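Local coordinates for protein putative methyltransferase (Porphyromonas gingivalis, PDB 3LL7) that is a putative methyltransferase and so probably transfers a methyl group to an acceptor molecule, at residues A[224-236]-A[254-266]. Residues are numbered along the deposited sequence; the frame is centred on the assembly and turned at random.
Sequences HVQELHVVAAHGE and EKVPIHAINLLLE. With FMT (formic acid), chain E; FMT (formic acid), chain I.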
ATOM      1  N   HIS A 224      -9.976  20.874   0.911  1.00 16.09           N
ATOM      2  CA  HIS A 224      -9.393  20.937   2.258  1.00 15.44           C
ATOM      3  C   HIS A 224      -8.321  19.905   2.537  1.00 14.29           C
ATOM      4  O   HIS A 224      -8.014  19.635   3.701  1.00 13.85           O
ATOM      5  CB  HIS A 224     -10.480  20.885   3.350  1.00 14.98           C
ATOM      6  CG  HIS A 224     -11.442  22.026   3.264  1.00 16.08           C
ATOM      7  ND1 HIS A 224     -11.080  23.321   3.563  1.00 17.13           N
ATOM      8  CD2 HIS A 224     -12.738  22.074   2.876  1.00 18.02           C
ATOM      9  CE1 HIS A 224     -12.121  24.118   3.380  1.00 17.37           C
ATOM     10  NE2 HIS A 224     -13.139  23.385   2.968  1.00 16.35           N
ATOM     11  N   VAL A 225      -7.725  19.378   1.467  1.00 14.41           N
ATOM     12  CA  VAL A 225      -6.623  18.411   1.573  1.00 14.11           C
ATOM     13  C   VAL A 225      -5.397  19.100   2.164  1.00 13.93           C
ATOM     14  O   VAL A 225      -5.021  20.184   1.726  1.00 14.44           O
ATOM     15  CB  VAL A 225      -6.288  17.800   0.198  1.00 14.00           C
ATOM     16  CG1 VAL A 225      -5.012  16.943   0.278  1.00 14.31           C
ATOM     17  CG2 VAL A 225      -7.439  16.942  -0.289  1.00 13.25           C
ATOM     18  N   GLN A 226      -4.786  18.463   3.161  1.00 13.28           N
ATOM     19  CA  GLN A 226      -3.608  19.003   3.833  1.00 12.96           C
ATOM     20  C   GLN A 226      -2.311  18.292   3.466  1.00 12.46           C
ATOM     21  O   GLN A 226      -1.244  18.880   3.548  1.00 11.99           O
ATOM     22  CB  GLN A 226      -3.789  18.934   5.344  1.00 13.73           C
ATOM     23  CG  GLN A 226      -4.929  19.842   5.847  1.00 14.66           C
ATOM     24  CD  GLN A 226      -4.694  21.308   5.544  1.00 15.58           C
ATOM     25  OE1 GLN A 226      -3.606  21.848   5.780  1.00 16.85           O
ATOM     26  NE2 GLN A 226      -5.722  21.968   5.011  1.00 16.50           N
ATOM     27  N   GLU A 227      -2.418  17.017   3.108  1.00 11.83           N
ATOM     28  CA  GLU A 227      -1.258  16.195   2.722  1.00 12.08           C
ATOM     29  C   GLU A 227      -1.737  14.955   1.982  1.00 12.34           C
ATOM     30  O   GLU A 227      -2.836  14.465   2.246  1.00 12.34           O
ATOM     31  CB  GLU A 227      -0.393  15.806   3.941  1.00 12.71           C
ATOM     32  CG  GLU A 227      -1.147  15.121   5.104  1.00 14.03           C
ATOM     33  CD  GLU A 227      -0.257  14.858   6.325  1.00 16.87           C
ATOM     34  OE1 GLU A 227       0.953  14.630   6.178  1.00 16.47           O
ATOM     35  OE2 GLU A 227      -0.773  14.898   7.456  1.00 19.93           O
ATOM     36  N   LEU A 228      -0.907  14.425   1.077  1.00 12.03           N
ATOM     37  CA  LEU A 228      -1.215  13.181   0.376  1.00 12.16           C
ATOM     38  C   LEU A 228       0.035  12.291   0.473  1.00 12.02           C
ATOM     39  O   LEU A 228       1.142  12.736   0.188  1.00 12.20           O
ATOM     40  CB  LEU A 228      -1.603  13.491  -1.091  1.00 12.37           C
ATOM     41  CG  LEU A 228      -2.092  12.327  -1.962  1.00 14.36           C
ATOM     42  CD1 LEU A 228      -2.954  12.791  -3.116  1.00 17.64           C
ATOM     43  CD2 LEU A 228      -0.865  11.493  -2.507  1.00 15.58           C
ATOM     44  N   HIS A 229      -0.138  11.047   0.903  1.00 11.07           N
ATOM     45  CA  HIS A 229       1.000  10.153   1.076  1.00 11.35           C
ATOM     46  C   HIS A 229       0.882   9.022   0.057  1.00 11.19           C
ATOM     47  O   HIS A 229      -0.199   8.408  -0.065  1.00 12.28           O
ATOM     48  CB  HIS A 229       0.992   9.544   2.478  1.00 11.63           C
ATOM     49  CG  HIS A 229       1.319  10.525   3.565  1.00 11.78           C
ATOM     50  ND1 HIS A 229       2.212  10.237   4.571  1.00 12.60           N
ATOM     51  CD2 HIS A 229       0.879  11.785   3.800  1.00 13.77           C
ATOM     52  CE1 HIS A 229       2.311  11.277   5.380  1.00 14.96           C
ATOM     53  NE2 HIS A 229       1.513  12.231   4.931  1.00 14.12           N
ATOM     54  N   VAL A 230       1.973   8.735  -0.652  1.00  9.83           N
ATOM     55  CA  VAL A 230       2.007   7.594  -1.568  1.00 10.01           C
ATOM     56  C   VAL A 230       2.810   6.523  -0.864  1.00  9.59           C
ATOM     57  O   VAL A 230       4.009   6.731  -0.565  1.00  9.37           O
ATOM     58  CB  VAL A 230       2.673   7.953  -2.923  1.00 10.28           C
ATOM     59  CG1 VAL A 230       2.740   6.711  -3.832  1.00 10.92           C
ATOM     60  CG2 VAL A 230       1.915   9.107  -3.575  1.00 10.13           C
ATOM     61  N   VAL A 231       2.141   5.441  -0.478  1.00  9.43           N
ATOM     62  CA  VAL A 231       2.793   4.482   0.444  1.00  9.51           C
ATOM     63  C   VAL A 231       3.094   3.149  -0.241  1.00  9.40           C
ATOM     64  O   VAL A 231       2.162   2.421  -0.643  1.00 10.34           O
ATOM     65  CB  VAL A 231       1.912   4.247   1.706  1.00  9.49           C
ATOM     66  CG1 VAL A 231       2.599   3.290   2.688  1.00 11.36           C
ATOM     67  CG2 VAL A 231       1.576   5.601   2.400  1.00 10.98           C
ATOM     68  N   ALA A 232       4.377   2.826  -0.364  1.00 10.43           N
ATOM     69  CA  ALA A 232       4.783   1.528  -0.891  1.00 11.89           C
ATOM     70  C   ALA A 232       5.259   0.602   0.245  1.00 13.59           C
ATOM     71  O   ALA A 232       5.790   1.081   1.259  1.00 13.29           O
ATOM     72  CB  ALA A 232       5.872   1.688  -1.930  1.00 10.28           C
ATOM     73  N   ALA A 233       5.019  -0.695   0.057  1.00 14.85           N
ATOM     74  CA  ALA A 233       5.490  -1.798   0.929  1.00 16.97           C
ATOM     75  C   ALA A 233       5.682  -3.029   0.048  1.00 18.13           C
ATOM     76  O   ALA A 233       4.951  -3.223  -0.931  1.00 17.92           O
ATOM     77  CB  ALA A 233       4.479  -2.086   2.032  1.00 17.17           C
ATOM     78  N   HIS A 234       6.656  -3.874   0.382  1.00 19.50           N
ATOM     79  CA  HIS A 234       6.902  -5.118  -0.381  1.00 20.69           C
ATOM     80  C   HIS A 234       7.239  -4.852  -1.858  1.00 21.15           C
ATOM     81  O   HIS A 234       6.925  -5.661  -2.735  1.00 21.98           O
ATOM     82  CB  HIS A 234       5.709  -6.081  -0.264  1.00 20.94           C
ATOM     83  CG  HIS A 234       5.275  -6.330   1.150  1.00 21.63           C
ATOM     84  ND1 HIS A 234       5.993  -7.124   2.020  1.00 23.59           N
ATOM     85  CD2 HIS A 234       4.206  -5.879   1.847  1.00 22.13           C
ATOM     86  CE1 HIS A 234       5.384  -7.155   3.193  1.00 23.23           C
ATOM     87  NE2 HIS A 234       4.301  -6.400   3.117  1.00 24.12           N
ATOM     88  N   GLY A 235       7.862  -3.707  -2.122  1.00 21.03           N
ATOM     89  CA  GLY A 235       8.241  -3.329  -3.473  1.00 20.62           C
ATOM     90  C   GLY A 235       7.181  -2.685  -4.356  1.00 20.06           C
ATOM     91  O   GLY A 235       7.439  -2.471  -5.539  1.00 20.81           O
ATOM     92  N   GLU A 236       5.991  -2.384  -3.820  1.00 17.94           N
ATOM     93  CA  GLU A 236       4.918  -1.875  -4.671  1.00 16.32           C
ATOM     94  C   GLU A 236       4.044  -0.894  -3.928  1.00 14.16           C
ATOM     95  O   GLU A 236       3.909  -0.992  -2.701  1.00 14.34           O
ATOM     96  CB  GLU A 236       4.057  -3.006  -5.273  1.00 16.84           C
ATOM     97  CG  GLU A 236       3.159  -3.735  -4.306  1.00 18.80           C
ATOM     98  CD  GLU A 236       2.185  -4.743  -4.975  1.00 22.45           C
ATOM     99  OE1 GLU A 236       2.359  -5.114  -6.155  1.00 23.44           O
ATOM    100  OE2 GLU A 236       1.237  -5.173  -4.293  1.00 24.10           O
ATOM    101  N   GLU A 254      -1.611  22.518  -6.130  1.00 11.32           N
ATOM    102  CA  GLU A 254      -0.209  22.451  -6.540  1.00 10.05           C
ATOM    103  C   GLU A 254       0.751  22.617  -5.368  1.00  8.90           C
ATOM    104  O   GLU A 254       1.919  22.300  -5.490  1.00  8.45           O
ATOM    105  CB  GLU A 254       0.095  23.507  -7.610  1.00 10.56           C
ATOM    106  CG  GLU A 254       0.144  24.939  -7.080  1.00 12.69           C
ATOM    107  CD  GLU A 254      -1.201  25.708  -7.110  1.00 17.09           C
ATOM    108  OE1 GLU A 254      -2.295  25.096  -7.268  1.00 17.90           O
ATOM    109  OE2 GLU A 254      -1.146  26.955  -6.967  1.00 15.82           O
ATOM    110  N   LYS A 255       0.242  23.114  -4.245  1.00  8.31           N
ATOM    111  CA  LYS A 255       1.032  23.313  -3.030  1.00  8.61           C
ATOM    112  C   LYS A 255       0.797  22.256  -1.953  1.00  8.35           C
ATOM    113  O   LYS A 255       1.451  22.287  -0.911  1.00  8.40           O
ATOM    114  CB  LYS A 255       0.743  24.688  -2.431  1.00  8.66           C
ATOM    115  CG  LYS A 255       1.300  25.816  -3.253  1.00 11.27           C
ATOM    116  CD  LYS A 255       1.057  27.142  -2.546  1.00 13.87           C
ATOM    117  CE  LYS A 255       1.405  28.315  -3.435  1.00 18.72           C
ATOM    118  NZ  LYS A 255       2.874  28.496  -3.541  1.00 20.24           N
ATOM    119  N   VAL A 256      -0.118  21.325  -2.189  1.00  7.87           N
ATOM    120  CA  VAL A 256      -0.310  20.244  -1.212  1.00  8.48           C
ATOM    121  C   VAL A 256       0.957  19.384  -1.084  1.00  9.76           C
ATOM    122  O   VAL A 256       1.462  18.884  -2.094  1.00  8.86           O
ATOM    123  CB  VAL A 256      -1.520  19.372  -1.560  1.00  8.76           C
ATOM    124  CG1 VAL A 256      -1.574  18.111  -0.660  1.00  8.91           C
ATOM    125  CG2 VAL A 256      -2.823  20.213  -1.379  1.00  8.26           C
ATOM    126  N   PRO A 257       1.473  19.204   0.156  1.00 10.39           N
ATOM    127  CA  PRO A 257       2.627  18.324   0.369  1.00 10.51           C
ATOM    128  C   PRO A 257       2.325  16.860   0.019  1.00 10.21           C
ATOM    129  O   PRO A 257       1.387  16.271   0.562  1.00 11.45           O
ATOM    130  CB  PRO A 257       2.884  18.427   1.883  1.00 11.36           C
ATOM    131  CG  PRO A 257       2.266  19.736   2.293  1.00 11.31           C
ATOM    132  CD  PRO A 257       1.079  19.900   1.396  1.00 11.34           C
ATOM    133  N   ILE A 258       3.127  16.300  -0.880  1.00  9.14           N
ATOM    134  CA  ILE A 258       3.059  14.896  -1.267  1.00  7.85           C
ATOM    135  C   ILE A 258       4.217  14.170  -0.610  1.00  7.60           C
ATOM    136  O   ILE A 258       5.391  14.554  -0.798  1.00  7.58           O
ATOM    137  CB  ILE A 258       3.126  14.741  -2.797  1.00  6.80           C
ATOM    138  CG1 ILE A 258       1.976  15.547  -3.456  1.00  8.58           C
ATOM    139  CG2 ILE A 258       3.037  13.282  -3.215  1.00  5.73           C
ATOM    140  CD1 ILE A 258       2.193  15.781  -4.946  1.00 14.06           C
ATOM    141  N   HIS A 259       3.894  13.106   0.130  1.00  7.36           N
ATOM    142  CA  HIS A 259       4.908  12.274   0.770  1.00  8.33           C
ATOM    143  C   HIS A 259       5.050  10.956   0.022  1.00  9.72           C
ATOM    144  O   HIS A 259       4.064  10.194  -0.089  1.00 10.87           O
ATOM    145  CB  HIS A 259       4.479  11.915   2.197  1.00  8.16           C
ATOM    146  CG  HIS A 259       4.414  13.075   3.135  1.00  9.47           C
ATOM    147  ND1 HIS A 259       3.742  14.245   2.849  1.00 12.49           N
ATOM    148  CD2 HIS A 259       4.937  13.230   4.372  1.00  8.01           C
ATOM    149  CE1 HIS A 259       3.852  15.072   3.877  1.00 10.65           C
ATOM    150  NE2 HIS A 259       4.570  14.475   4.812  1.00 11.43           N
ATOM    151  N   ALA A 260       6.263  10.654  -0.443  1.00  8.68           N
ATOM    152  CA  ALA A 260       6.497   9.388  -1.130  1.00  8.79           C
ATOM    153  C   ALA A 260       7.312   8.548  -0.203  1.00  9.51           C
ATOM    154  O   ALA A 260       8.410   8.955   0.216  1.00  9.16           O
ATOM    155  CB  ALA A 260       7.230   9.619  -2.488  1.00  9.68           C
ATOM    156  N   ILE A 261       6.780   7.385   0.168  1.00  9.09           N
ATOM    157  CA  ILE A 261       7.511   6.590   1.142  1.00 10.12           C
ATOM    158  C   ILE A 261       7.535   5.126   0.780  1.00  9.72           C
ATOM    159  O   ILE A 261       6.541   4.585   0.310  1.00  8.59           O
ATOM    160  CB  ILE A 261       7.024   6.822   2.564  1.00 12.06           C
ATOM    161  CG1 ILE A 261       8.095   6.300   3.582  1.00 14.93           C
ATOM    162  CG2 ILE A 261       5.645   6.243   2.750  1.00 12.30           C
ATOM    163  CD1 ILE A 261       8.050   6.994   4.955  1.00 17.02           C
ATOM    164  N   ASN A 262       8.683   4.502   0.989  1.00  8.88           N
ATOM    165  CA  ASN A 262       8.839   3.106   0.674  1.00  7.67           C
ATOM    166  C   ASN A 262       9.129   2.411   1.978  1.00  8.75           C
ATOM    167  O   ASN A 262      10.240   2.504   2.469  1.00  7.94           O
ATOM    168  CB  ASN A 262      10.003   2.905  -0.329  1.00  7.61           C
ATOM    169  CG  ASN A 262      10.112   1.485  -0.831  1.00  9.19           C
ATOM    170  OD1 ASN A 262       9.106   0.819  -1.053  1.00 11.49           O
ATOM    171  ND2 ASN A 262      11.356   1.002  -1.026  1.00  8.20           N
ATOM    172  N   LEU A 263       8.131   1.727   2.544  1.00  9.61           N
ATOM    173  CA  LEU A 263       8.294   1.067   3.856  1.00 11.35           C
ATOM    174  C   LEU A 263       9.165  -0.183   3.753  1.00 13.20           C
ATOM    175  O   LEU A 263       8.971  -0.994   2.854  1.00 12.87           O
ATOM    176  CB  LEU A 263       6.927   0.724   4.474  1.00 10.86           C
ATOM    177  CG  LEU A 263       5.995   1.927   4.590  1.00 10.74           C
ATOM    178  CD1 LEU A 263       4.597   1.517   5.085  1.00 11.93           C
ATOM    179  CD2 LEU A 263       6.617   3.040   5.451  1.00  9.15           C
ATOM    180  N   LEU A 264      10.124  -0.312   4.675  1.00 16.20           N
ATOM    181  CA  LEU A 264      11.124  -1.396   4.650  1.00 19.22           C
ATOM    182  C   LEU A 264      11.294  -2.100   5.989  1.00 21.42           C
ATOM    183  O   LEU A 264      10.731  -1.682   7.002  1.00 22.44           O
ATOM    184  CB  LEU A 264      12.496  -0.879   4.185  1.00 19.63           C
ATOM    185  CG  LEU A 264      12.656  -0.343   2.759  1.00 20.47           C
ATOM    186  CD1 LEU A 264      14.083   0.177   2.531  1.00 21.17           C
ATOM    187  CD2 LEU A 264      12.270  -1.384   1.702  1.00 21.32           C
ATOM    188  N   LEU A 265      12.083  -3.172   5.975  1.00 23.07           N
ATOM    189  CA  LEU A 265      12.328  -4.000   7.156  1.00 25.03           C
ATOM    190  C   LEU A 265      13.204  -3.298   8.205  1.00 26.17           C
ATOM    191  O   LEU A 265      14.405  -3.587   8.326  1.00 26.86           O
ATOM    192  CB  LEU A 265      12.933  -5.336   6.739  1.00 24.90           C
ATOM    193  N   GLU A 266      12.584  -2.379   8.955  1.00 27.38           N
ATOM    194  CA  GLU A 266      13.207  -1.676  10.094  1.00 28.08           C
ATOM    195  C   GLU A 266      12.252  -0.634  10.680  1.00 28.36           C
ATOM    196  O   GLU A 266      11.861   0.321   9.988  1.00 28.71           O
ATOM    197  CB  GLU A 266      14.521  -0.995   9.685  1.00 28.45           C
ATOM    198  CG  GLU A 266      14.378   0.012   8.552  1.00 28.96           C
ATOM    199  CD  GLU A 266      15.690   0.654   8.167  1.00 30.66           C
ATOM    200  OE1 GLU A 266      16.756   0.122   8.547  1.00 31.62           O
ATOM    201  OE2 GLU A 266      15.651   1.693   7.477  1.00 31.04           O
TER
HETATM  202  C   FMT E 504      11.745   6.853   0.573  1.00 35.33           C
HETATM  203  O1  FMT E 504      11.315   7.880   0.012  1.00 34.57           O
HETATM  204  O2  FMT E 504      11.196   6.227   1.498  1.00 35.99           O
HETATM  205  C   FMT I 509      14.032   2.940  -0.155  1.00 45.11           C
HETATM  206  O1  FMT I 509      14.513   4.071  -0.108  1.00 45.82           O
HETATM  207  O2  FMT I 509      13.967   2.291  -1.194  1.00 44.96           O
HETATM  208  O   HOH W   1       8.661  -1.640  -0.267  1.00 39.44           O
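H229 and H259, paired on neighbouring parallel strands, stack their imidazoles in an offset fashion, centroids 3.9 Å apart and planes 11° from parallel. Both place CG anti to the carbonyl carbon (chi1 -71° and -66°), which carries the two side chains out alongside each other and lays one imidazole over the other, with H259 CB over the H229 ring as a CH-pi contact. Flat, polar-edged histidine suits this place: the H229 face takes the neighbour while its rim bonds. H229 NE2 gives a nearly straight 2.8 Å bond to E227 OE1, which lies in the imidazole plane, whereas NE2 approaches from well above the carboxylate plane. ND1 is hydrogen-bonded to Y86 OH, and the two bonds together fix the ring's rotation; E227 also forms a salt bridge with R243.

Six backbone hydrogen bonds, from L228 N to P257 O (3.0 Å) through L263 N to A232 O (2.7 Å), join 225-233 to residues 257-263. The sheet is consistent with a class I methyltransferase fold, whose antiparallel hairpin is 225-233 with 236-244, turning at G235; 258-263 adds a parallel strand beyond it.

Branched and small apolar residues fill the faces: V231 CG1 meets L263 CD1 (3.6 Å) on the histidines' face, while V230 and A232 pack oppositely on helix 299-304. Where the strands begin, V225 CG1 meets V256 CG1 at 3.8 Å.

Near the turn, one water donates to N262 OD1 (2.6 Å) and L263 O while accepting from G235 N, bridging both segments.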